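Local coordinates for 2L protein (Yaba-like disease virus, PDB 3IT8) that probably binds and blocks host tumour necrosis factor, using an MHC class I-like platform joined to an Ig-like domain, at residues Y25-I33 and V44-N52; T86-T95 and Y107-G115. All coordinates share one frame; numbering follows the deposited sequence.

Overall arrangement
Both contacts lie in the MHC-like platform, an eight-stranded antiparallel sheet under helices 61-82 and 148-174. From the N terminus, strands 2-10 and 18-25 come first. Contact 1 then closes the hairpin of strands 28-36 and 41-47, at one edge of the sheet. Helix 61-82 follows. Contact 2 next closes the hairpin of strands 90-100 and 103-112. The two loops follow in series and neither nest nor cross. Their centres are about 22 Å apart and their nearest atoms about 9 Å apart. Strand 2-10 pairs with both 18-25 and 90-100 and so joins the two halves of the sheet. The Ig-like part follows later in the chain.

Contact 1 (Y25-I33 and V44-N52); sequences YNDQLVTKI and VNFRADWFN. With NAG (2-acetamido-2-deoxy-beta-D-glucopyranose), chain N.
Val30 sends its two methyl groups to two different rings of 44-52. CG1, set anti to the backbone N (chi1 178°), lies over a face of the Phe51 ring, 3.9 Å from its centroid, in a CH-pi contact. CG2 meets Trp50 at CH2, 3.9 Å away. A chi1 of 54° carries the far end of the Trp50 indole to the start of the other segment. There Tyr25 crosses it at about a right angle, with CD2 4.1 Å from Trp50 CH2. Gln28 CB comes to the indole edge.

Leu29 lays CD2 over one face of the Phe46 ring, 4.0 Å from the centroid. The extended chain of Lys32 passes Asn45, whose ND2 is hydrogen-bonded to Ser34 OG. Ile33 CG1 touches Val44 CG2 on the face that meets helix 61-82.

The strands are held by Ala48 N to Val30 O (2.9 Å) and Lys32 N to Phe46 O (3.1 Å). Lys32 O takes two donors, Asn45 N at 2.8 Å and, weakly, Phe46 N at 3.4 Å. This is a classic beta bulge, and the register shifts by one there. A type I turn from Ala48 to Phe51 brings both Trp50 and Phe51 back to Val30. Phe51 also stacks on Tyr170 of helix 148-174. The next residue, Asn52, carries an N-linked sugar through ND2.

The chemistry implies that backbone bonds and apolar contacts together hold the edge hairpin. Beyond it, Trp50 and Phe51 hold on mainly by apolar and aromatic contact.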
loop_
_atom_site.group_PDB
_atom_site.type_symbol
_atom_site.label_atom_id
_atom_site.label_comp_id
_atom_site.label_asym_id
_atom_site.label_seq_id
_atom_site.Cartn_x
_atom_site.Cartn_y
_atom_site.Cartn_z
ATOM N N TYR D 25 -9.158 -36.103 14.569
ATOM C CA TYR D 25 -8.647 -35.469 13.347
ATOM C C TYR D 25 -9.217 -36.375 12.251
ATOM O O TYR D 25 -8.824 -37.537 12.150
ATOM C CB TYR D 25 -7.133 -35.504 13.297
ATOM C CG TYR D 25 -6.623 -34.939 12.013
ATOM C CD1 TYR D 25 -6.755 -33.580 11.729
ATOM C CD2 TYR D 25 -6.067 -35.763 11.040
ATOM C CE1 TYR D 25 -6.351 -33.054 10.503
ATOM C CE2 TYR D 25 -5.658 -35.248 9.809
ATOM C CZ TYR D 25 -5.805 -33.894 9.551
ATOM O OH TYR D 25 -5.411 -33.385 8.337
ATOM N N ASN D 26 -10.138 -35.860 11.437
ATOM C CA ASN D 26 -10.793 -36.695 10.423
ATOM C C ASN D 26 -11.473 -37.755 11.271
ATOM O O ASN D 26 -12.081 -37.422 12.283
ATOM C CB ASN D 26 -9.789 -37.354 9.476
ATOM C CG ASN D 26 -9.219 -36.384 8.471
ATOM O OD1 ASN D 26 -9.704 -35.265 8.329
ATOM N ND2 ASN D 26 -8.189 -36.814 7.753
ATOM N N ASP D 27 -11.366 -39.020 10.885
ATOM C CA ASP D 27 -11.976 -40.077 11.686
ATOM C C ASP D 27 -10.954 -40.726 12.618
ATOM O O ASP D 27 -11.213 -41.787 13.170
ATOM C CB ASP D 27 -12.631 -41.145 10.792
ATOM C CG ASP D 27 -11.670 -41.746 9.770
ATOM O OD1 ASP D 27 -10.464 -41.382 9.763
ATOM O OD2 ASP D 27 -12.130 -42.595 8.965
ATOM N N GLN D 28 -9.806 -40.074 12.803
ATOM C CA GLN D 28 -8.734 -40.604 13.650
ATOM C C GLN D 28 -8.729 -40.095 15.099
ATOM O O GLN D 28 -8.559 -38.901 15.352
ATOM C CB GLN D 28 -7.371 -40.266 13.051
ATOM C CG GLN D 28 -7.188 -40.687 11.633
ATOM C CD GLN D 28 -7.326 -42.174 11.457
ATOM O OE1 GLN D 28 -8.366 -42.661 10.997
ATOM N NE2 GLN D 28 -6.277 -42.914 11.823
ATOM N N LEU D 29 -8.883 -41.000 16.059
ATOM C CA LEU D 29 -8.863 -40.580 17.444
ATOM C C LEU D 29 -7.452 -40.079 17.770
ATOM O O LEU D 29 -6.464 -40.736 17.475
ATOM C CB LEU D 29 -9.243 -41.744 18.354
ATOM C CG LEU D 29 -9.114 -41.424 19.842
ATOM C CD1 LEU D 29 -10.053 -40.263 20.194
ATOM C CD2 LEU D 29 -9.414 -42.677 20.670
ATOM N N VAL D 30 -7.356 -38.905 18.371
ATOM C CA VAL D 30 -6.060 -38.355 18.721
ATOM C C VAL D 30 -5.842 -38.354 20.233
ATOM O O VAL D 30 -4.740 -38.630 20.707
ATOM C CB VAL D 30 -5.925 -36.919 18.221
ATOM C CG1 VAL D 30 -4.582 -36.347 18.635
ATOM C CG2 VAL D 30 -6.076 -36.884 16.730
ATOM N N THR D 31 -6.894 -38.037 20.985
ATOM C CA THR D 31 -6.808 -37.991 22.434
ATOM C C THR D 31 -8.112 -38.337 23.105
ATOM O O THR D 31 -9.175 -37.930 22.642
ATOM C CB THR D 31 -6.438 -36.595 22.909
ATOM O OG1 THR D 31 -5.107 -36.299 22.507
ATOM C CG2 THR D 31 -6.526 -36.491 24.401
ATOM N N LYS D 32 -8.026 -39.097 24.191
ATOM C CA LYS D 32 -9.203 -39.422 24.974
ATOM C C LYS D 32 -8.862 -39.075 26.400
ATOM O O LYS D 32 -7.773 -39.400 26.884
ATOM C CB LYS D 32 -9.571 -40.895 24.912
ATOM C CG LYS D 32 -10.767 -41.203 25.797
ATOM C CD LYS D 32 -11.120 -42.673 25.817
ATOM C CE LYS D 32 -12.280 -42.929 26.750
ATOM N NZ LYS D 32 -12.571 -44.382 26.873
ATOM N N ILE D 33 -9.784 -38.393 27.064
ATOM C CA ILE D 33 -9.599 -38.009 28.451
ATOM C C ILE D 33 -10.882 -38.300 29.210
ATOM O O ILE D 33 -11.980 -38.088 28.692
ATOM C CB ILE D 33 -9.261 -36.512 28.571
ATOM C CG1 ILE D 33 -7.862 -36.252 27.998
ATOM C CG2 ILE D 33 -9.358 -36.065 30.045
ATOM C CD1 ILE D 33 -7.521 -34.770 27.893
ATOM N N VAL D 44 -5.395 -38.724 30.777
ATOM C CA VAL D 44 -5.349 -39.029 29.354
ATOM C C VAL D 44 -5.343 -40.531 29.251
ATOM O O VAL D 44 -4.439 -41.178 29.778
ATOM C CB VAL D 44 -4.081 -38.493 28.693
ATOM C CG1 VAL D 44 -4.042 -38.931 27.247
ATOM C CG2 VAL D 44 -4.053 -36.985 28.791
ATOM N N ASN D 45 -6.351 -41.090 28.592
ATOM C CA ASN D 45 -6.440 -42.539 28.448
ATOM C C ASN D 45 -5.815 -42.978 27.140
ATOM O O ASN D 45 -5.269 -44.068 27.028
ATOM C CB ASN D 45 -7.894 -43.003 28.464
ATOM C CG ASN D 45 -8.680 -42.410 29.600
ATOM O OD1 ASN D 45 -8.246 -42.436 30.749
ATOM N ND2 ASN D 45 -9.856 -41.876 29.286
ATOM N N PHE D 46 -5.891 -42.117 26.141
ATOM C CA PHE D 46 -5.355 -42.451 24.842
ATOM C C PHE D 46 -4.696 -41.262 24.183
ATOM O O PHE D 46 -5.133 -40.113 24.322
ATOM C CB PHE D 46 -6.479 -42.953 23.943
ATOM C CG PHE D 46 -6.022 -43.357 22.582
ATOM C CD1 PHE D 46 -5.661 -44.670 22.322
ATOM C CD2 PHE D 46 -5.918 -42.417 21.556
ATOM C CE1 PHE D 46 -5.203 -45.044 21.061
ATOM C CE2 PHE D 46 -5.457 -42.778 20.292
ATOM C CZ PHE D 46 -5.099 -44.096 20.045
ATOM N N ARG D 47 -3.635 -41.550 23.451
ATOM C CA ARG D 47 -2.923 -40.531 22.697
ATOM C C ARG D 47 -2.350 -41.166 21.440
ATOM O O ARG D 47 -1.524 -42.065 21.530
ATOM C CB ARG D 47 -1.785 -39.937 23.502
ATOM C CG ARG D 47 -1.036 -38.903 22.695
ATOM C CD ARG D 47 -1.815 -37.602 22.619
ATOM N NE ARG D 47 -1.388 -36.691 23.681
ATOM C CZ ARG D 47 -2.181 -35.822 24.303
ATOM N NH1 ARG D 47 -3.464 -35.738 23.978
ATOM N NH2 ARG D 47 -1.687 -35.031 25.253
ATOM N N ALA D 48 -2.792 -40.714 20.271
ATOM C CA ALA D 48 -2.281 -41.264 19.020
ATOM C C ALA D 48 -0.756 -41.141 18.979
ATOM O O ALA D 48 -0.194 -40.107 19.347
ATOM C CB ALA D 48 -2.889 -40.544 17.842
ATOM N N ASP D 49 -0.100 -42.213 18.540
ATOM C CA ASP D 49 1.358 -42.268 18.453
ATOM C C ASP D 49 1.961 -41.203 17.529
ATOM O O ASP D 49 3.075 -40.746 17.756
ATOM C CB ASP D 49 1.786 -43.660 17.981
ATOM C CG ASP D 49 1.044 -44.104 16.729
ATOM O OD1 ASP D 49 -0.189 -44.312 16.807
ATOM O OD2 ASP D 49 1.690 -44.237 15.666
ATOM N N TRP D 50 1.224 -40.803 16.495
ATOM C CA TRP D 50 1.733 -39.818 15.548
ATOM C C TRP D 50 1.589 -38.359 15.949
ATOM O O TRP D 50 2.153 -37.475 15.299
ATOM C CB TRP D 50 1.079 -40.000 14.182
ATOM C CG TRP D 50 -0.419 -39.996 14.180
ATOM C CD1 TRP D 50 -1.247 -41.086 14.260
ATOM C CD2 TRP D 50 -1.276 -38.856 14.048
ATOM N NE1 TRP D 50 -2.566 -40.696 14.178
ATOM C CE2 TRP D 50 -2.612 -39.332 14.054
ATOM C CE3 TRP D 50 -1.048 -37.480 13.926
ATOM C CZ2 TRP D 50 -3.710 -38.477 13.942
ATOM C CZ3 TRP D 50 -2.141 -36.632 13.813
ATOM C CH2 TRP D 50 -3.453 -37.134 13.823
ATOM N N PHE D 51 0.855 -38.103 17.021
ATOM C CA PHE D 51 0.624 -36.738 17.454
ATOM C C PHE D 51 1.528 -36.278 18.593
ATOM O O PHE D 51 1.365 -36.704 19.730
ATOM C CB PHE D 51 -0.841 -36.588 17.863
ATOM C CG PHE D 51 -1.253 -35.171 18.141
ATOM C CD1 PHE D 51 -1.352 -34.243 17.105
ATOM C CD2 PHE D 51 -1.557 -34.760 19.437
ATOM C CE1 PHE D 51 -1.749 -32.927 17.358
ATOM C CE2 PHE D 51 -1.955 -33.444 19.700
ATOM C CZ PHE D 51 -2.050 -32.526 18.657
ATOM N N ASN D 52 2.492 -35.420 18.288
ATOM C CA ASN D 52 3.379 -34.876 19.319
ATOM C C ASN D 52 2.718 -33.551 19.717
ATOM O O ASN D 52 2.841 -32.544 19.017
ATOM C CB ASN D 52 4.797 -34.633 18.762
ATOM C CG ASN D 52 5.680 -33.833 19.721
ATOM O OD1 ASN D 52 5.396 -32.675 19.990
ATOM N ND2 ASN D 52 6.729 -34.450 20.263
HETATM C C1 NAG N . 8.091 -34.260 19.777
HETATM C C2 NAG N . 8.764 -33.028 20.479
HETATM C C3 NAG N . 10.318 -33.072 20.518
HETATM C C4 NAG N . 10.851 -34.470 20.785
HETATM C C5 NAG N . 10.218 -35.372 19.750
HETATM C C6 NAG N . 10.776 -36.775 19.705
HETATM C C7 NAG N . 9.287 -31.080 19.138
HETATM C C8 NAG N . 9.645 -31.516 17.722
HETATM N N2 NAG N . 8.375 -31.808 19.789
HETATM O O3 NAG N . 10.808 -32.180 21.513
HETATM O O4 NAG N . 12.267 -34.483 20.661
HETATM O O5 NAG N . 8.817 -35.477 20.025
HETATM O O6 NAG N . 10.219 -37.492 18.615
HETATM O O7 NAG N . 9.844 -30.097 19.634
#

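Contact 2 (T86-T95 and Y107-G115); sequences TKTTSLSLIT and YGYVETANG
The carbonyl O of Tyr107 is met twice by Thr95. The hydroxyl OG1 of Thr95 donates to it at 2.8 Å, in the carbonyl plane and on a lone pair. Thr95 CA adds a CA-H...O contact to the same oxygen at 3.2 Å. With OG1 anti to the backbone N (chi1 -170°), the hydroxyl points across to the partner strand. The bond satisfies a buried hydroxyl where Thr95 also touches helix 148-174.

Ile94 O is likewise met twice, by Tyr109 N in a 2.8 Å hydrogen bond and by the CA-H of Gly108. Ile94 N returns a bond to Tyr109 O. Ser92 and Glu111 form a second reciprocal pair, with Ser92 N to Glu111 O at 2.9 Å.

The Tyr109 ring is turned across to Ile94 by its chi1 of 61°. Ile94 CB sits over one face of that ring, 3.8 Å from the centroid. Ile94 CG2 also reaches Tyr107 CE1 at 3.8 Å. Glu111 OE1 lies at the Tyr109 ring edge, in plane, and is hydrogen-bonded to Tyr243 OH. The same sheet face meets Pro248 and the sugar on Asn6.

On the other face, Leu91 CD1 packs on Val110 CG1 at 3.6 Å, and Leu93 CD1 takes the second Val110 methyl. Both leucines also touch helix 61-82. A type I turn from Thr112 to Gly115 ends the pairing.

Such an antiparallel hairpin, with helices on one face and an Ig-like part meeting the other, is typical of the MHC class I platform.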
loop_
_atom_site.group_PDB
_atom_site.type_symbol
_atom_site.label_atom_id
_atom_site.label_comp_id
_atom_site.label_asym_id
_atom_site.label_seq_id
_atom_site.Cartn_x
_atom_site.Cartn_y
_atom_site.Cartn_z
ATOM N N THR D 86 -36.702 -30.083 31.475
ATOM C CA THR D 86 -35.467 -30.045 30.695
ATOM C C THR D 86 -34.567 -31.230 31.048
ATOM O O THR D 86 -33.744 -31.653 30.238
ATOM C CB THR D 86 -34.676 -28.746 30.965
ATOM O OG1 THR D 86 -35.568 -27.625 30.958
ATOM C CG2 THR D 86 -33.617 -28.543 29.892
ATOM N N LYS D 87 -34.732 -31.748 32.264
ATOM C CA LYS D 87 -33.948 -32.878 32.765
ATOM C C LYS D 87 -33.347 -33.720 31.641
ATOM O O LYS D 87 -34.061 -34.221 30.776
ATOM C CB LYS D 87 -34.821 -33.757 33.674
ATOM C CG LYS D 87 -34.084 -34.930 34.303
ATOM C CD LYS D 87 -34.922 -35.599 35.378
ATOM C CE LYS D 87 -35.204 -34.646 36.529
ATOM N NZ LYS D 87 -36.032 -35.290 37.584
ATOM N N THR D 88 -32.026 -33.870 31.660
ATOM C CA THR D 88 -31.332 -34.629 30.630
ATOM C C THR D 88 -30.296 -35.564 31.213
ATOM O O THR D 88 -29.791 -35.341 32.316
ATOM C CB THR D 88 -30.607 -33.696 29.647
ATOM O OG1 THR D 88 -31.537 -32.758 29.096
ATOM C CG2 THR D 88 -29.984 -34.494 28.523
ATOM N N THR D 89 -29.977 -36.599 30.446
ATOM C CA THR D 89 -28.994 -37.602 30.831
ATOM C C THR D 89 -27.580 -37.052 30.776
ATOM O O THR D 89 -26.763 -37.307 31.673
ATOM C CB THR D 89 -29.021 -38.782 29.881
ATOM O OG1 THR D 89 -30.368 -39.211 29.706
ATOM C CG2 THR D 89 -28.184 -39.919 30.428
ATOM N N SER D 90 -27.290 -36.304 29.711
ATOM C CA SER D 90 -25.962 -35.739 29.518
ATOM C C SER D 90 -25.933 -34.404 28.786
ATOM O O SER D 90 -26.939 -33.948 28.245
ATOM C CB SER D 90 -25.097 -36.729 28.750
ATOM O OG SER D 90 -25.643 -36.938 27.460
ATOM N N LEU D 91 -24.741 -33.808 28.764
ATOM C CA LEU D 91 -24.486 -32.522 28.130
ATOM C C LEU D 91 -23.184 -32.633 27.347
ATOM O O LEU D 91 -22.224 -33.251 27.803
ATOM C CB LEU D 91 -24.357 -31.442 29.200
ATOM C CG LEU D 91 -24.390 -30.003 28.704
ATOM C CD1 LEU D 91 -25.690 -29.761 27.958
ATOM C CD2 LEU D 91 -24.288 -29.053 29.889
ATOM N N SER D 92 -23.155 -32.046 26.161
ATOM C CA SER D 92 -21.961 -32.095 25.318
ATOM C C SER D 92 -21.549 -30.744 24.736
ATOM O O SER D 92 -22.394 -29.935 24.324
ATOM C CB SER D 92 -22.157 -33.062 24.150
ATOM O OG SER D 92 -22.259 -34.398 24.583
ATOM N N LEU D 93 -20.241 -30.506 24.703
ATOM C CA LEU D 93 -19.703 -29.280 24.132
ATOM C C LEU D 93 -18.988 -29.689 22.848
ATOM O O LEU D 93 -17.916 -30.275 22.885
ATOM C CB LEU D 93 -18.717 -28.623 25.082
ATOM C CG LEU D 93 -18.043 -27.396 24.461
ATOM C CD1 LEU D 93 -19.106 -26.389 24.080
ATOM C CD2 LEU D 93 -17.031 -26.776 25.435
ATOM N N ILE D 94 -19.599 -29.397 21.708
ATOM C CA ILE D 94 -19.028 -29.763 20.416
ATOM C C ILE D 94 -18.388 -28.547 19.774
ATOM O O ILE D 94 -19.048 -27.551 19.502
ATOM C CB ILE D 94 -20.120 -30.300 19.462
ATOM C CG1 ILE D 94 -20.869 -31.457 20.120
ATOM C CG2 ILE D 94 -19.498 -30.772 18.163
ATOM C CD1 ILE D 94 -19.981 -32.560 20.583
ATOM N N THR D 95 -17.089 -28.615 19.536
ATOM C CA THR D 95 -16.400 -27.488 18.921
ATOM C C THR D 95 -15.309 -28.031 18.010
ATOM O O THR D 95 -14.766 -29.100 18.271
ATOM C CB THR D 95 -15.794 -26.565 20.000
ATOM O OG1 THR D 95 -15.329 -25.356 19.394
ATOM C CG2 THR D 95 -14.644 -27.254 20.713
ATOM N N TYR D 107 -16.972 -24.189 14.466
ATOM C CA TYR D 107 -18.223 -24.236 15.198
ATOM C C TYR D 107 -17.975 -24.473 16.668
ATOM O O TYR D 107 -16.890 -24.882 17.067
ATOM C CB TYR D 107 -19.105 -25.357 14.632
ATOM C CG TYR D 107 -18.381 -26.682 14.560
ATOM C CD1 TYR D 107 -18.260 -27.501 15.684
ATOM C CD2 TYR D 107 -17.731 -27.072 13.392
ATOM C CE1 TYR D 107 -17.512 -28.660 15.643
ATOM C CE2 TYR D 107 -16.975 -28.237 13.351
ATOM C CZ TYR D 107 -16.874 -29.016 14.479
ATOM O OH TYR D 107 -16.109 -30.144 14.433
ATOM N N GLY D 108 -19.001 -24.218 17.469
ATOM C CA GLY D 108 -18.917 -24.421 18.898
ATOM C C GLY D 108 -20.333 -24.339 19.399
ATOM O O GLY D 108 -20.911 -23.255 19.435
ATOM N N TYR D 109 -20.911 -25.477 19.755
ATOM C CA TYR D 109 -22.269 -25.492 20.258
ATOM C C TYR D 109 -22.434 -26.499 21.383
ATOM O O TYR D 109 -21.574 -27.352 21.604
ATOM C CB TYR D 109 -23.233 -25.796 19.126
ATOM C CG TYR D 109 -23.012 -27.135 18.470
ATOM C CD1 TYR D 109 -23.628 -28.293 18.959
ATOM C CD2 TYR D 109 -22.251 -27.237 17.302
ATOM C CE1 TYR D 109 -23.504 -29.508 18.294
ATOM C CE2 TYR D 109 -22.116 -28.452 16.628
ATOM C CZ TYR D 109 -22.747 -29.578 17.125
ATOM O OH TYR D 109 -22.643 -30.764 16.438
ATOM N N VAL D 110 -23.546 -26.380 22.101
ATOM C CA VAL D 110 -23.836 -27.255 23.214
ATOM C C VAL D 110 -25.076 -28.047 22.882
ATOM O O VAL D 110 -26.092 -27.463 22.540
ATOM C CB VAL D 110 -24.093 -26.423 24.498
ATOM C CG1 VAL D 110 -24.666 -27.304 25.603
ATOM C CG2 VAL D 110 -22.799 -25.782 24.962
ATOM N N GLU D 111 -24.990 -29.372 22.949
ATOM C CA GLU D 111 -26.161 -30.202 22.706
ATOM C C GLU D 111 -26.471 -31.045 23.943
ATOM O O GLU D 111 -25.622 -31.257 24.808
ATOM C CB GLU D 111 -25.990 -31.092 21.480
ATOM C CG GLU D 111 -24.777 -31.952 21.501
ATOM C CD GLU D 111 -24.686 -32.825 20.268
ATOM O OE1 GLU D 111 -25.015 -32.328 19.160
ATOM O OE2 GLU D 111 -24.269 -34.003 20.406
ATOM N N THR D 112 -27.713 -31.505 24.008
ATOM C CA THR D 112 -28.229 -32.291 25.115
ATOM C C THR D 112 -28.618 -33.657 24.588
ATOM O O THR D 112 -28.671 -33.860 23.382
ATOM C CB THR D 112 -29.451 -31.553 25.712
ATOM O OG1 THR D 112 -29.045 -30.845 26.886
ATOM C CG2 THR D 112 -30.579 -32.488 26.029
ATOM N N ALA D 113 -28.863 -34.610 25.477
ATOM C CA ALA D 113 -29.265 -35.938 25.027
ATOM C C ALA D 113 -30.584 -35.805 24.250
ATOM O O ALA D 113 -30.928 -36.664 23.437
ATOM C CB ALA D 113 -29.444 -36.868 26.227
ATOM N N ASN D 114 -31.304 -34.708 24.499
ATOM C CA ASN D 114 -32.581 -34.432 23.850
ATOM C C ASN D 114 -32.415 -33.718 22.516
ATOM O O ASN D 114 -33.380 -33.581 21.761
ATOM C CB ASN D 114 -33.470 -33.586 24.757
ATOM C CG ASN D 114 -33.638 -34.195 26.121
ATOM O OD1 ASN D 114 -33.973 -35.378 26.251
ATOM N ND2 ASN D 114 -33.409 -33.394 27.157
ATOM N N GLY D 115 -31.200 -33.258 22.223
ATOM C CA GLY D 115 -30.950 -32.571 20.965
ATOM C C GLY D 115 -30.208 -31.258 21.110
ATOM O O GLY D 115 -29.973 -30.807 22.223
#